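Local coordinates for protein omega transaminase (PDB 5LHA) that probably transfers amino groups between amines or amino acids and carbonyl compounds through a pyridoxal phosphate cofactor, held here in its pyridoxamine form, at residues 208-211 / 212-216; 128-131 / 132-136; 201-204 / 205-209. All blocks are in the same frame, centred on the assembly; numbering follows the deposited sequence.

Overall arrangement
Followed from the N terminus, interaction 2 comes first, inside helix 124-141, then interactions 3 and 1 in turn along helix 202-220. Each is local to one helix, interaction 3 beginning at its N-cap, so none closes a loop, nests in another or crosses it. Interactions 3 and 1 share H208 and C209, and their centres lie about 11 Å apart. Interaction 2 stands apart from both, with nearest atoms about 14 Å from interaction 1. It sets its helix against strands 260-264, 288-291 and 303-308, beside the bound cofactor and the third subunit. Interactions 3 and 1 lay theirs along helix 246-256, interaction 1 also reaching strand 184-187 and the second subunit.

Interaction 1. Residues 208-211 / 212-216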
ATOM      1  N   HIS A 208     -27.894   6.336  13.162  1.00 31.86           N
ATOM      2  CA  HIS A 208     -26.928   7.132  12.411  1.00 32.92           C
ATOM      3  C   HIS A 208     -25.693   6.301  12.073  1.00 33.43           C
ATOM      4  O   HIS A 208     -25.193   6.332  10.941  1.00 33.72           O
ATOM      5  CB  HIS A 208     -26.534   8.376  13.212  1.00 33.22           C
ATOM      6  CG  HIS A 208     -27.581   9.446  13.230  1.00 34.39           C
ATOM      7  ND1 HIS A 208     -28.129   9.979  12.084  1.00 35.65           N
ATOM      8  CD2 HIS A 208     -28.177  10.084  14.266  1.00 35.41           C
ATOM      9  CE1 HIS A 208     -29.020  10.899  12.414  1.00 36.41           C
ATOM     10  NE2 HIS A 208     -29.071  10.980  13.732  1.00 36.27           N
ATOM     11  N   CYS A 209     -25.184   5.548  13.055  1.00 34.15           N
ATOM     12  CA  CYS A 209     -23.934   4.825  12.861  1.00 34.54           C
ATOM     13  C   CYS A 209     -24.116   3.682  11.867  1.00 37.21           C
ATOM     14  O   CYS A 209     -23.293   3.501  10.960  1.00 37.05           O
ATOM     15  CB  CYS A 209     -23.434   4.294  14.207  1.00 33.79           C
ATOM     16  SG  CYS A 209     -22.895   5.577  15.369  1.00 32.95           S
ATOM     17  N   ILE A 210     -25.215   2.929  11.998  1.00 37.91           N
ATOM     18  CA  ILE A 210     -25.489   1.814  11.092  1.00 35.03           C
ATOM     19  C   ILE A 210     -25.692   2.305   9.664  1.00 35.58           C
ATOM     20  O   ILE A 210     -25.185   1.703   8.708  1.00 34.75           O
ATOM     21  CB  ILE A 210     -26.706   1.024  11.600  1.00 32.93           C
ATOM     22  CG1 ILE A 210     -26.339   0.338  12.907  1.00 31.55           C
ATOM     23  CG2 ILE A 210     -27.145  -0.007  10.587  1.00 31.67           C
ATOM     24  CD1 ILE A 210     -25.209  -0.636  12.733  1.00 31.89           C
ATOM     25  N   ARG A 211     -26.436   3.398   9.491  1.00 36.22           N
ATOM     26  CA  ARG A 211     -26.605   3.960   8.156  1.00 36.75           C
ATOM     27  C   ARG A 211     -25.259   4.351   7.551  1.00 35.27           C
ATOM     28  O   ARG A 211     -25.007   4.099   6.365  1.00 34.35           O
ATOM     29  CB  ARG A 211     -27.555   5.155   8.204  1.00 38.19           C
ATOM     30  CG  ARG A 211     -27.547   5.983   6.945  1.00 39.64           C
ATOM     31  CD  ARG A 211     -28.544   7.123   7.030  1.00 41.53           C
ATOM     32  NE  ARG A 211     -28.165   8.238   6.166  1.00 41.68           N
ATOM     33  CZ  ARG A 211     -28.858   9.363   6.053  1.00 42.63           C
ATOM     34  NH1 ARG A 211     -29.977   9.525   6.749  1.00 42.80           N
ATOM     35  NH2 ARG A 211     -28.434  10.326   5.243  1.00 43.41           N
ATOM     36  N   GLN A 212     -24.377   4.953   8.356  1.00 33.37           N
ATOM     37  CA  GLN A 212     -23.023   5.241   7.895  1.00 34.29           C
ATOM     38  C   GLN A 212     -22.300   3.960   7.493  1.00 36.16           C
ATOM     39  O   GLN A 212     -21.538   3.944   6.521  1.00 36.58           O
ATOM     40  CB  GLN A 212     -22.234   5.972   8.986  1.00 33.30           C
ATOM     41  CG  GLN A 212     -20.790   6.306   8.615  1.00 33.57           C
ATOM     42  CD  GLN A 212     -19.996   6.888   9.781  1.00 33.92           C
ATOM     43  OE1 GLN A 212     -19.483   6.156  10.628  1.00 34.19           O
ATOM     44  NE2 GLN A 212     -19.889   8.207   9.825  1.00 33.79           N
ATOM     45  N   LEU A 213     -22.500   2.884   8.255  1.00 37.61           N
ATOM     46  CA  LEU A 213     -21.837   1.620   7.947  1.00 37.79           C
ATOM     47  C   LEU A 213     -22.311   1.037   6.611  1.00 36.99           C
ATOM     48  O   LEU A 213     -21.498   0.567   5.803  1.00 35.10           O
ATOM     49  CB  LEU A 213     -22.049   0.639   9.103  1.00 37.58           C
ATOM     50  CG  LEU A 213     -21.667  -0.826   8.904  1.00 36.83           C
ATOM     51  CD1 LEU A 213     -20.193  -0.969   8.634  1.00 35.96           C
ATOM     52  CD2 LEU A 213     -22.052  -1.607  10.148  1.00 37.11           C
ATOM     53  N   GLU A 214     -23.625   1.051   6.361  1.00 37.99           N
ATOM     54  CA  GLU A 214     -24.128   0.565   5.077  1.00 40.63           C
ATOM     55  C   GLU A 214     -23.580   1.380   3.917  1.00 41.12           C
ATOM     56  O   GLU A 214     -23.244   0.830   2.861  1.00 43.21           O
ATOM     57  CB  GLU A 214     -25.652   0.595   5.038  1.00 43.06           C
ATOM     58  CG  GLU A 214     -26.300  -0.382   5.955  1.00 45.81           C
ATOM     59  CD  GLU A 214     -27.792  -0.182   6.062  1.00 47.42           C
ATOM     60  OE1 GLU A 214     -28.306   0.889   5.673  1.00 48.30           O
ATOM     61  OE2 GLU A 214     -28.458  -1.111   6.555  1.00 47.94           O
ATOM     62  N   GLU A 215     -23.516   2.702   4.085  1.00 39.07           N
ATOM     63  CA  GLU A 215     -23.031   3.554   3.011  1.00 38.74           C
ATOM     64  C   GLU A 215     -21.572   3.255   2.698  1.00 37.64           C
ATOM     65  O   GLU A 215     -21.186   3.164   1.526  1.00 37.24           O
ATOM     66  CB  GLU A 215     -23.227   5.021   3.392  1.00 40.53           C
ATOM     67  CG  GLU A 215     -24.691   5.452   3.359  1.00 43.62           C
ATOM     68  CD  GLU A 215     -24.950   6.739   4.114  1.00 46.39           C
ATOM     69  OE1 GLU A 215     -24.006   7.252   4.750  1.00 47.27           O
ATOM     70  OE2 GLU A 215     -26.097   7.236   4.073  1.00 47.47           O
ATOM     71  N   GLN A 216     -20.756   3.053   3.735  1.00 36.79           N
ATOM     72  CA  GLN A 216     -19.349   2.728   3.525  1.00 35.76           C
ATOM     73  C   GLN A 216     -19.188   1.383   2.832  1.00 32.22           C
ATOM     74  O   GLN A 216     -18.304   1.215   1.985  1.00 20.52           O
ATOM     75  CB  GLN A 216     -18.603   2.735   4.861  1.00 38.58           C
ATOM     76  CG  GLN A 216     -18.423   4.117   5.462  1.00 43.71           C
ATOM     77  CD  GLN A 216     -18.090   5.171   4.422  1.00 47.95           C
ATOM     78  OE1 GLN A 216     -18.878   6.084   4.174  1.00 55.14           O
ATOM     79  NE2 GLN A 216     -16.925   5.046   3.802  1.00 46.54           N
TER
HETATM   80  O   HOH W   1     -20.801   3.691  11.504  1.00 17.63           O
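C209 O is gripped by two donors: the backbone N of L213, one turn further along helix 202-220, at 2.9 Å, and a water at 2.6 Å. The same water donates to Q212 OE1 at 2.9 Å and so ties that amide back to the preceding turn. Q212 NE2 bonds to D188, so both polar ends of the amide have partners that limit its rotation.

On the next residue back, R211 NE donates to E215 OE2 at 3.1 Å, a salt bridge to the residue one turn on. The oxygen is met on its syn side but 33° out of the carboxylate plane, and the guanidinium and carboxylate planes stand 75° apart, so this is a single-contact bridge, without a two-pronged fit. R211 has CG anti to its backbone N (chi1 167°) and an extended chain, which carries NE to E215. Its NH1 forms a second salt bridge, to D198 of the second subunit. A methionine in place of R211 would probably cost E215 and D198 of the second subunit this positive partner.

I210 CD1 and L213 CD2, 4.2 Å apart, lie side by side and point the same way, both packing on V253. With I210 and L213 on helix 246-256 and R211 and E215 toward the second subunit, these four mark an amphipathic helix flanking the central sheet of a fold type I transaminase.

Interaction 2. Residues 128-131 / 132-136; sequences VETA and LKMAR
T130 and M134, one turn apart on helix 124-141, lie side by side and point the same way, with T130 CG2 4.0 Å from M134 CG. M134 CG stands beside its own backbone N (chi1 -65°), which brings it 3.2 Å from T130 O, while M134, bent at chi2 and chi3, packs on F307 of strand 303-308. T130 turns OG1 rather than its methyl to polar partners, D126 O and H327.

V128 and L132 meet more loosely, CG1 to CD1 at 4.3 Å. L132 CG stands beside its own backbone N, which sets it 3.4 Å from V128 O, the acceptor of that N-H, with CD1 reaching back toward V128 CG1. The side chain of V128 is about 4 Å from the bound PMP; G123 precedes the helix and the other pocket residues G124 and S125 form its first turn, consistent with the fold type I plan in which the helix N terminus faces the cofactor phosphate.

On the sheet side the pair is small: A135 CB lies 3.1 Å from A131 O, and A135 N bonds to that oxygen from 41° out of the carbonyl plane. A131 rests on I262, I288, C290 and T305, and A135 on L260, small side chains that probably allow the helix to lie close on the strands.

K133 CG lies 3.7 Å from E129 O, and the bend at chi3 takes NZ to H327 of the same chain and V160 O of the third subunit. The E129 carboxylate accepts from G163 N and G164 N and from M162 N of that subunit.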
ATOM      1  N   VAL A 128      -5.121 -10.066  17.953  1.00 22.10           N
ATOM      2  CA  VAL A 128      -5.655  -9.203  16.907  1.00 21.07           C
ATOM      3  C   VAL A 128      -4.913  -9.439  15.597  1.00 21.18           C
ATOM      4  O   VAL A 128      -5.532  -9.635  14.541  1.00 21.11           O
ATOM      5  CB  VAL A 128      -5.591  -7.731  17.352  1.00 21.29           C
ATOM      6  CG1 VAL A 128      -5.865  -6.806  16.177  1.00 22.41           C
ATOM      7  CG2 VAL A 128      -6.587  -7.487  18.495  1.00 16.79           C
ATOM      8  N   GLU A 129      -3.577  -9.403  15.641  1.00 21.25           N
ATOM      9  CA  GLU A 129      -2.785  -9.689  14.448  1.00 22.06           C
ATOM     10  C   GLU A 129      -3.192 -11.016  13.826  1.00 22.35           C
ATOM     11  O   GLU A 129      -3.294 -11.138  12.599  1.00 23.66           O
ATOM     12  CB  GLU A 129      -1.294  -9.692  14.792  1.00 21.76           C
ATOM     13  CG  GLU A 129      -0.383  -9.402  13.596  1.00 24.10           C
ATOM     14  CD  GLU A 129      -0.373  -7.923  13.206  1.00 29.84           C
ATOM     15  OE1 GLU A 129      -1.225  -7.169  13.718  1.00 31.92           O
ATOM     16  OE2 GLU A 129       0.485  -7.510  12.392  1.00 29.52           O
ATOM     17  N   THR A 130      -3.406 -12.029  14.666  1.00 22.62           N
ATOM     18  CA  THR A 130      -3.830 -13.342  14.196  1.00 21.84           C
ATOM     19  C   THR A 130      -5.210 -13.289  13.547  1.00 22.65           C
ATOM     20  O   THR A 130      -5.435 -13.896  12.492  1.00 21.97           O
ATOM     21  CB  THR A 130      -3.821 -14.313  15.378  1.00 20.98           C
ATOM     22  OG1 THR A 130      -2.494 -14.378  15.910  1.00 18.02           O
ATOM     23  CG2 THR A 130      -4.249 -15.713  14.952  1.00 20.67           C
ATOM     24  N   ALA A 131      -6.146 -12.556  14.152  1.00 23.23           N
ATOM     25  CA  ALA A 131      -7.488 -12.449  13.585  1.00 23.37           C
ATOM     26  C   ALA A 131      -7.469 -11.807  12.205  1.00 22.33           C
ATOM     27  O   ALA A 131      -8.272 -12.171  11.339  1.00 21.71           O
ATOM     28  CB  ALA A 131      -8.396 -11.647  14.521  1.00 23.46           C
ATOM     29  N   LEU A 132      -6.587 -10.825  11.991  1.00 23.41           N
ATOM     30  CA  LEU A 132      -6.535 -10.141  10.700  1.00 22.45           C
ATOM     31  C   LEU A 132      -5.998 -11.045   9.599  1.00 20.83           C
ATOM     32  O   LEU A 132      -6.609 -11.167   8.540  1.00 20.60           O
ATOM     33  CB  LEU A 132      -5.683  -8.880  10.813  1.00 22.78           C
ATOM     34  CG  LEU A 132      -6.263  -7.851  11.779  1.00 23.77           C
ATOM     35  CD1 LEU A 132      -5.332  -6.659  11.942  1.00 22.31           C
ATOM     36  CD2 LEU A 132      -7.654  -7.408  11.301  1.00 24.37           C
ATOM     37  N   LYS A 133      -4.853 -11.687   9.831  1.00 23.45           N
ATOM     38  CA  LYS A 133      -4.239 -12.542   8.813  1.00 22.42           C
ATOM     39  C   LYS A 133      -5.080 -13.787   8.537  1.00 23.94           C
ATOM     40  O   LYS A 133      -5.165 -14.243   7.390  1.00 21.44           O
ATOM     41  CB  LYS A 133      -2.840 -12.952   9.269  1.00 21.89           C
ATOM     42  CG  LYS A 133      -1.810 -11.841   9.238  1.00 20.87           C
ATOM     43  CD  LYS A 133      -0.444 -12.347   9.696  1.00 20.26           C
ATOM     44  CE  LYS A 133       0.181 -13.300   8.696  1.00 20.00           C
ATOM     45  NZ  LYS A 133       1.238 -14.151   9.328  1.00 18.85           N
ATOM     46  N   MET A 134      -5.694 -14.366   9.573  1.00 26.17           N
ATOM     47  CA  MET A 134      -6.494 -15.570   9.368  1.00 26.71           C
ATOM     48  C   MET A 134      -7.837 -15.254   8.731  1.00 29.17           C
ATOM     49  O   MET A 134      -8.389 -16.098   8.019  1.00 31.64           O
ATOM     50  CB  MET A 134      -6.727 -16.301  10.692  1.00 27.07           C
ATOM     51  CG  MET A 134      -5.465 -16.845  11.336  1.00 29.02           C
ATOM     52  SD  MET A 134      -4.415 -17.798  10.223  1.00 24.17           S
ATOM     53  CE  MET A 134      -5.525 -19.157   9.854  1.00 25.39           C
ATOM     54  N   ALA A 135      -8.380 -14.062   8.981  1.00 30.20           N
ATOM     55  CA  ALA A 135      -9.548 -13.609   8.228  1.00 32.10           C
ATOM     56  C   ALA A 135      -9.237 -13.554   6.738  1.00 32.17           C
ATOM     57  O   ALA A 135     -10.057 -13.965   5.908  1.00 32.93           O
ATOM     58  CB  ALA A 135     -10.017 -12.243   8.738  1.00 30.78           C
ATOM     59  N   ARG A 136      -8.050 -13.048   6.387  1.00 31.36           N
ATOM     60  CA  ARG A 136      -7.589 -13.087   5.002  1.00 31.46           C
ATOM     61  C   ARG A 136      -7.532 -14.515   4.476  1.00 31.22           C
ATOM     62  O   ARG A 136      -7.923 -14.773   3.333  1.00 31.06           O
ATOM     63  CB  ARG A 136      -6.209 -12.427   4.876  1.00 31.90           C
ATOM     64  CG  ARG A 136      -6.162 -10.916   5.133  1.00 32.95           C
ATOM     65  CD  ARG A 136      -6.459 -10.149   3.858  1.00 32.61           C
ATOM     66  NE  ARG A 136      -6.289  -8.697   3.983  1.00 31.50           N
ATOM     67  CZ  ARG A 136      -5.214  -8.008   3.615  1.00 28.64           C
ATOM     68  NH1 ARG A 136      -4.157  -8.604   3.078  1.00 28.96           N
ATOM     69  NH2 ARG A 136      -5.211  -6.700   3.782  1.00 26.68           N
TER

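Interaction 3. Residues 201-204 / 205-209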
ATOM      1  N   ASP A 201     -29.365  10.605  22.084  1.00 31.99           N
ATOM      2  CA  ASP A 201     -30.409   9.590  22.185  1.00 32.40           C
ATOM      3  C   ASP A 201     -29.881   8.282  21.617  1.00 30.21           C
ATOM      4  O   ASP A 201     -29.468   8.240  20.448  1.00 27.53           O
ATOM      5  CB  ASP A 201     -31.676  10.032  21.444  1.00 35.06           C
ATOM      6  CG  ASP A 201     -32.768   8.965  21.437  1.00 37.23           C
ATOM      7  OD1 ASP A 201     -32.615   7.941  20.733  1.00 36.86           O
ATOM      8  OD2 ASP A 201     -33.798   9.162  22.123  1.00 37.31           O
ATOM      9  N   PRO A 202     -29.876   7.206  22.410  1.00 29.71           N
ATOM     10  CA  PRO A 202     -29.193   5.971  21.975  1.00 29.80           C
ATOM     11  C   PRO A 202     -29.744   5.347  20.700  1.00 30.82           C
ATOM     12  O   PRO A 202     -28.958   4.956  19.830  1.00 31.10           O
ATOM     13  CB  PRO A 202     -29.371   5.042  23.184  1.00 30.75           C
ATOM     14  CG  PRO A 202     -29.649   5.947  24.341  1.00 31.44           C
ATOM     15  CD  PRO A 202     -30.431   7.090  23.768  1.00 31.42           C
ATOM     16  N   GLN A 203     -31.067   5.205  20.570  1.00 31.60           N
ATOM     17  CA  GLN A 203     -31.615   4.590  19.362  1.00 33.03           C
ATOM     18  C   GLN A 203     -31.308   5.435  18.130  1.00 33.21           C
ATOM     19  O   GLN A 203     -30.957   4.899  17.072  1.00 34.03           O
ATOM     20  CB  GLN A 203     -33.125   4.369  19.508  1.00 34.86           C
ATOM     21  CG  GLN A 203     -33.768   3.531  18.393  1.00 35.40           C
ATOM     22  CD  GLN A 203     -33.947   4.288  17.072  1.00 37.34           C
ATOM     23  OE1 GLN A 203     -34.320   5.465  17.057  1.00 38.15           O
ATOM     24  NE2 GLN A 203     -33.673   3.608  15.956  1.00 36.05           N
ATOM     25  N   ALA A 204     -31.439   6.759  18.243  1.00 33.21           N
ATOM     26  CA  ALA A 204     -31.112   7.619  17.114  1.00 34.67           C
ATOM     27  C   ALA A 204     -29.623   7.579  16.787  1.00 34.79           C
ATOM     28  O   ALA A 204     -29.246   7.707  15.617  1.00 35.36           O
ATOM     29  CB  ALA A 204     -31.563   9.050  17.399  1.00 36.16           C
ATOM     30  N   LEU A 205     -28.767   7.402  17.799  1.00 34.23           N
ATOM     31  CA  LEU A 205     -27.323   7.358  17.568  1.00 33.59           C
ATOM     32  C   LEU A 205     -26.902   6.046  16.916  1.00 33.27           C
ATOM     33  O   LEU A 205     -26.019   6.030  16.050  1.00 34.96           O
ATOM     34  CB  LEU A 205     -26.569   7.574  18.885  1.00 31.33           C
ATOM     35  CG  LEU A 205     -25.040   7.648  18.832  1.00 29.30           C
ATOM     36  CD1 LEU A 205     -24.547   8.778  17.930  1.00 29.31           C
ATOM     37  CD2 LEU A 205     -24.496   7.820  20.225  1.00 29.27           C
ATOM     38  N   THR A 206     -27.466   4.928  17.368  1.00 33.40           N
ATOM     39  CA  THR A 206     -27.221   3.656  16.699  1.00 32.20           C
ATOM     40  C   THR A 206     -27.617   3.717  15.233  1.00 30.23           C
ATOM     41  O   THR A 206     -26.877   3.243  14.363  1.00 26.95           O
ATOM     42  CB  THR A 206     -27.985   2.538  17.405  1.00 33.13           C
ATOM     43  OG1 THR A 206     -27.455   2.355  18.720  1.00 33.86           O
ATOM     44  CG2 THR A 206     -27.889   1.228  16.623  1.00 33.11           C
ATOM     45  N   ALA A 207     -28.782   4.312  14.945  1.00 32.23           N
ATOM     46  CA  ALA A 207     -29.290   4.370  13.576  1.00 30.32           C
ATOM     47  C   ALA A 207     -28.381   5.194  12.668  1.00 29.49           C
ATOM     48  O   ALA A 207     -28.135   4.814  11.516  1.00 27.46           O
ATOM     49  CB  ALA A 207     -30.712   4.932  13.576  1.00 29.36           C
ATOM     50  N   HIS A 208     -27.894   6.336  13.162  1.00 31.86           N
ATOM     51  CA  HIS A 208     -26.928   7.132  12.411  1.00 32.92           C
ATOM     52  C   HIS A 208     -25.693   6.301  12.073  1.00 33.43           C
ATOM     53  O   HIS A 208     -25.193   6.332  10.941  1.00 33.72           O
ATOM     54  CB  HIS A 208     -26.534   8.376  13.212  1.00 33.22           C
ATOM     55  CG  HIS A 208     -27.581   9.446  13.230  1.00 34.39           C
ATOM     56  ND1 HIS A 208     -28.129   9.979  12.084  1.00 35.65           N
ATOM     57  CD2 HIS A 208     -28.177  10.084  14.266  1.00 35.41           C
ATOM     58  CE1 HIS A 208     -29.020  10.899  12.414  1.00 36.41           C
ATOM     59  NE2 HIS A 208     -29.071  10.980  13.732  1.00 36.27           N
ATOM     60  N   CYS A 209     -25.184   5.548  13.055  1.00 34.15           N
ATOM     61  CA  CYS A 209     -23.934   4.825  12.861  1.00 34.54           C
ATOM     62  C   CYS A 209     -24.116   3.682  11.867  1.00 37.21           C
ATOM     63  O   CYS A 209     -23.293   3.501  10.960  1.00 37.05           O
ATOM     64  CB  CYS A 209     -23.434   4.294  14.207  1.00 33.79           C
ATOM     65  SG  CYS A 209     -22.895   5.577  15.369  1.00 32.95           S
TER
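D201 holds L205 through its backbone, D201 O accepting from L205 N at 2.9 Å, and caps the helix through its side chain. As N-cap residue it takes the N-H of A204 on OD1 at 3.0 Å, almost straight (173°), the oxygen being met on its anti side. P202 O follows, accepting from T206 N at 2.9 Å. T206 OG1 lies 3.2 Å from the same oxygen, but D245 OD1 is its stronger partner, so a bond to P202 is not settled. Q203 is bent at chi2, which turns its amide along the helix and sets NE2 4.0 Å from A207 CB. A204 O closes the walk: H208 N donates to it at 3.1 Å, and H208 CD2 approaches obliquely to 2.9 Å. The ring gets there because CG stands beside the H208 backbone N (chi1 -75°), folding it back along the preceding turn, where W197 stacks on it and P196 of the second subunit packs against the residue. This first part of helix 202-220 sits with P202 and T206 on P243, L205 on N195, and T206 and A207 on R249 of helix 246-256, and the helix leads on to strand 225-230.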